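PDB 6F2P: paenibacillus xanthan lyase from Paenibacillus, which cleaves the terminal mannose-glucuronate linkage in the side chains of xanthan, probably by the beta-elimination characteristic of polysaccharide lyase family 8. Local coordinates for residues Y364-F367 with R372-Q375; D461-Y466 with D688-V693. All blocks are in the same frame, centred on the assembly; numbering follows the deposited sequence.

Contact 1: Y364-F367 with R372-Q375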
loop_
_atom_site.group_PDB
_atom_site.type_symbol
_atom_site.label_atom_id
_atom_site.label_comp_id
_atom_site.label_asym_id
_atom_site.label_seq_id
_atom_site.Cartn_x
_atom_site.Cartn_y
_atom_site.Cartn_z
ATOM N N TYR A 364 7.801 0.452 -12.766
ATOM C CA TYR A 364 6.808 -0.185 -11.910
ATOM C C TYR A 364 6.544 0.737 -10.728
ATOM O O TYR A 364 7.456 1.441 -10.276
ATOM C CB TYR A 364 7.300 -1.545 -11.411
ATOM C CG TYR A 364 6.312 -2.225 -10.486
ATOM C CD1 TYR A 364 5.256 -2.970 -10.998
ATOM C CD2 TYR A 364 6.423 -2.107 -9.103
ATOM C CE1 TYR A 364 4.338 -3.582 -10.164
ATOM C CE2 TYR A 364 5.511 -2.709 -8.263
ATOM C CZ TYR A 364 4.469 -3.446 -8.802
ATOM O OH TYR A 364 3.557 -4.066 -7.981
ATOM N N LYS A 365 5.309 0.749 -10.229
ATOM C CA LYS A 365 4.979 1.615 -9.101
ATOM C C LYS A 365 3.864 1.051 -8.232
ATOM O O LYS A 365 2.760 0.797 -8.717
ATOM C CB LYS A 365 4.632 3.027 -9.589
ATOM C CG LYS A 365 4.588 4.083 -8.485
ATOM C CD LYS A 365 4.580 5.494 -9.057
ATOM C CE LYS A 365 4.497 6.551 -7.963
ATOM N NZ LYS A 365 5.660 6.474 -7.028
ATOM N N GLN A 366 4.158 0.850 -6.947
ATOM C CA GLN A 366 3.163 0.348 -6.001
ATOM C C GLN A 366 2.460 1.487 -5.273
ATOM O O GLN A 366 3.108 2.282 -4.585
ATOM C CB GLN A 366 3.800 -0.575 -4.966
ATOM C CG GLN A 366 2.817 -1.443 -4.196
ATOM C CD GLN A 366 2.589 -2.793 -4.869
ATOM O OE1 GLN A 366 3.502 -3.346 -5.479
ATOM N NE2 GLN A 366 1.368 -3.319 -4.772
ATOM N N PHE A 367 1.138 1.548 -5.409
ATOM C CA PHE A 367 0.342 2.567 -4.742
ATOM C C PHE A 367 -0.315 1.986 -3.499
ATOM O O PHE A 367 -1.515 1.689 -3.480
ATOM C CB PHE A 367 -0.689 3.144 -5.712
ATOM C CG PHE A 367 -0.075 3.741 -6.943
ATOM C CD1 PHE A 367 0.334 5.061 -6.958
ATOM C CD2 PHE A 367 0.132 2.974 -8.071
ATOM C CE1 PHE A 367 0.914 5.611 -8.084
ATOM C CE2 PHE A 367 0.716 3.517 -9.202
ATOM C CZ PHE A 367 1.107 4.839 -9.208
ATOM N N ARG A 372 -3.417 -0.154 -5.181
ATOM C CA ARG A 372 -3.291 -0.187 -6.637
ATOM C C ARG A 372 -1.844 -0.419 -7.035
ATOM O O ARG A 372 -0.924 -0.170 -6.254
ATOM C CB ARG A 372 -3.783 1.118 -7.266
ATOM C CG ARG A 372 -5.257 1.403 -7.058
ATOM C CD ARG A 372 -6.123 0.447 -7.864
ATOM N NE ARG A 372 -7.520 0.883 -7.928
ATOM C CZ ARG A 372 -8.477 0.469 -7.104
ATOM N NH1 ARG A 372 -8.201 -0.404 -6.136
ATOM N NH2 ARG A 372 -9.715 0.927 -7.247
ATOM N N ALA A 373 -1.642 -0.887 -8.259
ATOM C CA ALA A 373 -0.297 -1.102 -8.778
ATOM C C ALA A 373 -0.286 -0.876 -10.288
ATOM O O ALA A 373 -1.287 -1.128 -10.976
ATOM C CB ALA A 373 0.189 -2.504 -8.445
ATOM N N VAL A 374 0.842 -0.391 -10.798
ATOM C CA VAL A 374 1.000 -0.188 -12.231
ATOM C C VAL A 374 2.339 -0.725 -12.720
ATOM O O VAL A 374 3.392 -0.432 -12.139
ATOM C CB VAL A 374 0.876 1.299 -12.621
ATOM C CG1 VAL A 374 1.143 1.483 -14.099
ATOM C CG2 VAL A 374 -0.499 1.817 -12.279
ATOM N N GLN A 375 2.281 -1.527 -13.779
ATOM C CA GLN A 375 3.478 -1.993 -14.453
ATOM C C GLN A 375 3.523 -1.410 -15.860
ATOM O O GLN A 375 2.635 -1.651 -16.678
ATOM C CB GLN A 375 3.520 -3.521 -14.501
ATOM C CG GLN A 375 4.641 -4.082 -15.354
ATOM C CD GLN A 375 6.023 -3.792 -14.790
ATOM O OE1 GLN A 375 6.467 -2.641 -14.733
ATOM N NE2 GLN A 375 6.714 -4.845 -14.368
HETATM O O HOH W 1 -0.749 -1.689 -3.607
#

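Contact 2: D461-Y466 with D688-V693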
loop_
_atom_site.group_PDB
_atom_site.type_symbol
_atom_site.label_atom_id
_atom_site.label_comp_id
_atom_site.label_asym_id
_atom_site.label_seq_id
_atom_site.Cartn_x
_atom_site.Cartn_y
_atom_site.Cartn_z
ATOM N N ASP A 461 8.716 -4.207 -4.806
ATOM C CA ASP A 461 9.299 -4.025 -6.126
ATOM C C ASP A 461 10.814 -3.978 -6.092
ATOM O O ASP A 461 11.424 -3.853 -5.032
ATOM C CB ASP A 461 8.816 -2.714 -6.707
ATOM C CG ASP A 461 9.072 -1.548 -5.777
ATOM O OD1 ASP A 461 10.248 -1.151 -5.629
ATOM O OD2 ASP A 461 8.094 -1.032 -5.191
ATOM N N ILE A 462 11.420 -4.038 -7.269
ATOM C CA ILE A 462 12.863 -3.971 -7.360
ATOM C C ILE A 462 13.290 -3.264 -8.650
ATOM O O ILE A 462 12.600 -3.343 -9.673
ATOM C CB ILE A 462 13.499 -5.380 -7.208
ATOM C CG1 ILE A 462 14.840 -5.286 -6.477
ATOM C CG2 ILE A 462 13.637 -6.069 -8.549
ATOM C CD1 ILE A 462 15.319 -6.613 -5.923
ATOM N N LEU A 463 14.401 -2.531 -8.571
ATOM C CA LEU A 463 14.976 -1.826 -9.717
ATOM C C LEU A 463 14.041 -0.780 -10.311
ATOM O O LEU A 463 14.294 -0.244 -11.394
ATOM C CB LEU A 463 15.414 -2.826 -10.790
ATOM C CG LEU A 463 16.459 -3.834 -10.312
ATOM C CD1 LEU A 463 16.873 -4.781 -11.423
ATOM C CD2 LEU A 463 17.662 -3.097 -9.763
ATOM N N GLY A 464 12.964 -0.479 -9.593
ATOM C CA GLY A 464 11.934 0.398 -10.108
ATOM C C GLY A 464 11.299 -0.103 -11.398
ATOM O O GLY A 464 10.702 0.688 -12.126
ATOM N N GLN A 465 11.415 -1.407 -11.667
ATOM C CA GLN A 465 10.976 -1.996 -12.937
ATOM C C GLN A 465 10.180 -3.301 -12.786
ATOM O O GLN A 465 9.368 -3.652 -13.641
ATOM C CB GLN A 465 12.187 -2.282 -13.823
ATOM C CG GLN A 465 12.945 -1.058 -14.280
ATOM C CD GLN A 465 13.865 -1.378 -15.429
ATOM O OE1 GLN A 465 13.422 -1.862 -16.477
ATOM N NE2 GLN A 465 15.160 -1.133 -15.235
ATOM N N TYR A 466 10.432 -4.032 -11.712
ATOM C CA TYR A 466 9.818 -5.341 -11.539
ATOM C C TYR A 466 9.081 -5.349 -10.211
ATOM O O TYR A 466 9.518 -4.738 -9.239
ATOM C CB TYR A 466 10.886 -6.452 -11.606
ATOM C CG TYR A 466 11.834 -6.271 -12.770
ATOM C CD1 TYR A 466 11.348 -6.094 -14.059
ATOM C CD2 TYR A 466 13.216 -6.241 -12.579
ATOM C CE1 TYR A 466 12.207 -5.907 -15.134
ATOM C CE2 TYR A 466 14.091 -6.057 -13.653
ATOM C CZ TYR A 466 13.575 -5.892 -14.927
ATOM O OH TYR A 466 14.421 -5.699 -15.997
ATOM N N ASP A 688 26.356 -9.312 -6.628
ATOM C CA ASP A 688 25.523 -8.892 -5.502
ATOM C C ASP A 688 24.150 -9.542 -5.442
ATOM O O ASP A 688 23.694 -10.194 -6.387
ATOM C CB ASP A 688 25.379 -7.368 -5.472
ATOM C CG ASP A 688 24.934 -6.791 -6.808
ATOM O OD1 ASP A 688 23.911 -7.254 -7.358
ATOM O OD2 ASP A 688 25.613 -5.873 -7.312
ATOM N N PHE A 689 23.489 -9.342 -4.312
ATOM C CA PHE A 689 22.184 -9.919 -4.072
ATOM C C PHE A 689 21.339 -8.880 -3.358
ATOM O O PHE A 689 21.699 -8.416 -2.272
ATOM C CB PHE A 689 22.321 -11.159 -3.204
ATOM C CG PHE A 689 21.137 -12.051 -3.243
ATOM C CD1 PHE A 689 19.992 -11.734 -2.537
ATOM C CD2 PHE A 689 21.165 -13.220 -3.981
ATOM C CE1 PHE A 689 18.886 -12.566 -2.577
ATOM C CE2 PHE A 689 20.070 -14.051 -4.027
ATOM C CZ PHE A 689 18.929 -13.728 -3.323
ATOM N N GLU A 690 20.220 -8.505 -3.969
ATOM C CA GLU A 690 19.365 -7.482 -3.387
ATOM C C GLU A 690 18.000 -8.041 -2.998
ATOM O O GLU A 690 17.424 -8.870 -3.707
ATOM C CB GLU A 690 19.218 -6.310 -4.348
ATOM C CG GLU A 690 18.277 -5.247 -3.853
ATOM C CD GLU A 690 18.066 -4.138 -4.861
ATOM O OE1 GLU A 690 18.546 -4.264 -6.007
ATOM O OE2 GLU A 690 17.418 -3.139 -4.498
ATOM N N ILE A 691 17.494 -7.593 -1.856
ATOM C CA ILE A 691 16.189 -8.028 -1.379
ATOM C C ILE A 691 15.277 -6.844 -1.053
ATOM O O ILE A 691 15.691 -5.883 -0.403
ATOM C CB ILE A 691 16.321 -8.911 -0.138
ATOM C CG1 ILE A 691 17.177 -10.134 -0.450
ATOM C CG2 ILE A 691 14.942 -9.338 0.361
ATOM C CD1 ILE A 691 18.423 -10.230 0.390
ATOM N N SER A 692 14.038 -6.912 -1.521
ATOM C CA SER A 692 13.049 -5.887 -1.207
ATOM C C SER A 692 11.931 -6.493 -0.370
ATOM O O SER A 692 11.389 -7.545 -0.717
ATOM C CB SER A 692 12.477 -5.286 -2.484
ATOM O OG SER A 692 11.614 -4.198 -2.198
ATOM N N VAL A 693 11.599 -5.843 0.742
ATOM C CA VAL A 693 10.580 -6.358 1.657
ATOM C C VAL A 693 9.524 -5.313 1.992
ATOM O O VAL A 693 9.846 -4.136 2.162
ATOM C CB VAL A 693 11.212 -6.810 2.982
ATOM C CG1 VAL A 693 10.192 -7.561 3.837
ATOM C CG2 VAL A 693 12.416 -7.670 2.711
HETATM O O HOH W 2 16.205 -1.402 -6.304
#

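Contact 1: Y364-F367 with R372-Q375
Lys365 and Val374 form a hydrogen-bonded antiparallel pair, Lys365 N donating to Val374 O at 3.0 Å and Val374 N to Lys365 O at 3.1 Å. Phe367 and Arg372 repeat the pattern at the closed end of this beta hairpin, Phe367 N 2.8 Å from Arg372 O and Arg372 N donating back to Phe367 O at 3.1 Å, so the facing amides and carbonyls of both pairs are satisfied. On the Tyr364 face, the phenol donates to Gln366 OE1, 2.6 Å from Tyr364 OH and approached from above the amide plane. With CG anti to the backbone N (chi1 178°), Tyr364 leans along its strand, OH beside Ala373 CB. Gln366 NE2 donates to Ser469 OG and to a water that also lies 3.1 Å from Arg372 O. The Gln375 side chain runs at about a right angle to that of Tyr364, OE1 at the ring's edge 3.6 Å from Tyr364 CB, amide turned 73° from the ring and NE2 bonded to Gln465 O. On the opposite face, Phe367 CE2 packs on Val374 CG2 at 3.7 Å, while Arg372 leads away to Met279 O. Strand 380-385 continues the sheet beyond 372-375; Phe270 and Met279 flank the Phe367 face, strands 466-474 and 481-488 the Tyr364 face.

Contact 2: D461-Y466 with D688-V693
Ile462 and Ser692 are the closest backbone partners, their CA atoms 6.4 Å apart, so 461-466 and 688-693 meet through side chains instead of pairing as strands; just beyond Ile462 the chain reverses through Leu463 and Gly464, and Gln465 and Tyr466 face Ile462 as a classic beta bulge, both their N atoms bonded to Ile462 O. The direct polar link is Ser692 OG donating to Asp461 O at 2.9 Å, in the carbonyl plane. It is made possible by an OG held anti to the backbone N (chi1 -174°), and the same hydroxyl also bonds Thr460 OG1 and Lys746 NZ. Lys746 further forms a salt bridge with Asp461 OD1, so one ammonium group serves residues from both segments. Glu690 reaches across fully extended and meets Ile462 coming from the opposite direction. Its CD rests 3.8 Å from Ile462 CG1, and Ile462 CD1 passes beside the Glu690 methylene CG at 3.9 Å. Leu463 CD2 lies obliquely beyond Glu690 OE1, at 4.0 Å. The other oxygen, Glu690 OE2, accepts from a water at 2.8 Å that itself accepts a hydrogen bond from Leu463 N, 3.1 Å away. Shortening Glu690 to an alanine would probably leave the bridging water without its carboxylate acceptor and uncover Ile462 CG1 and CD1. The chemistry is thus mixed: Ile462 packs on the stem and carboxylate of Glu690, between a water bridge and a direct bond reinforced by Lys746, which implies a partly hydrated junction between the super-sandwich and the C-terminal beta-sandwich.

Following the chain past the N-terminal helices, contact 1 closes first, joining neighbouring strands of a hairpin across just four residues. Contact 2 opens later and spans 221 residues, most of the super-sandwich domain included, before strand 688-694 returns to the end of strand 457-462. The two loops therefore lie in series, neither enclosing nor crossing the other. They still adjoin in space, with centres about 14 Å apart: Tyr364 N probably bonds Gly464 O, 3.0 Å away, in the turn of 461-466. That turn is shared ground, reaching the small four-stranded sheet of contact 1 as well as the C-terminal beta-sandwich of contact 2.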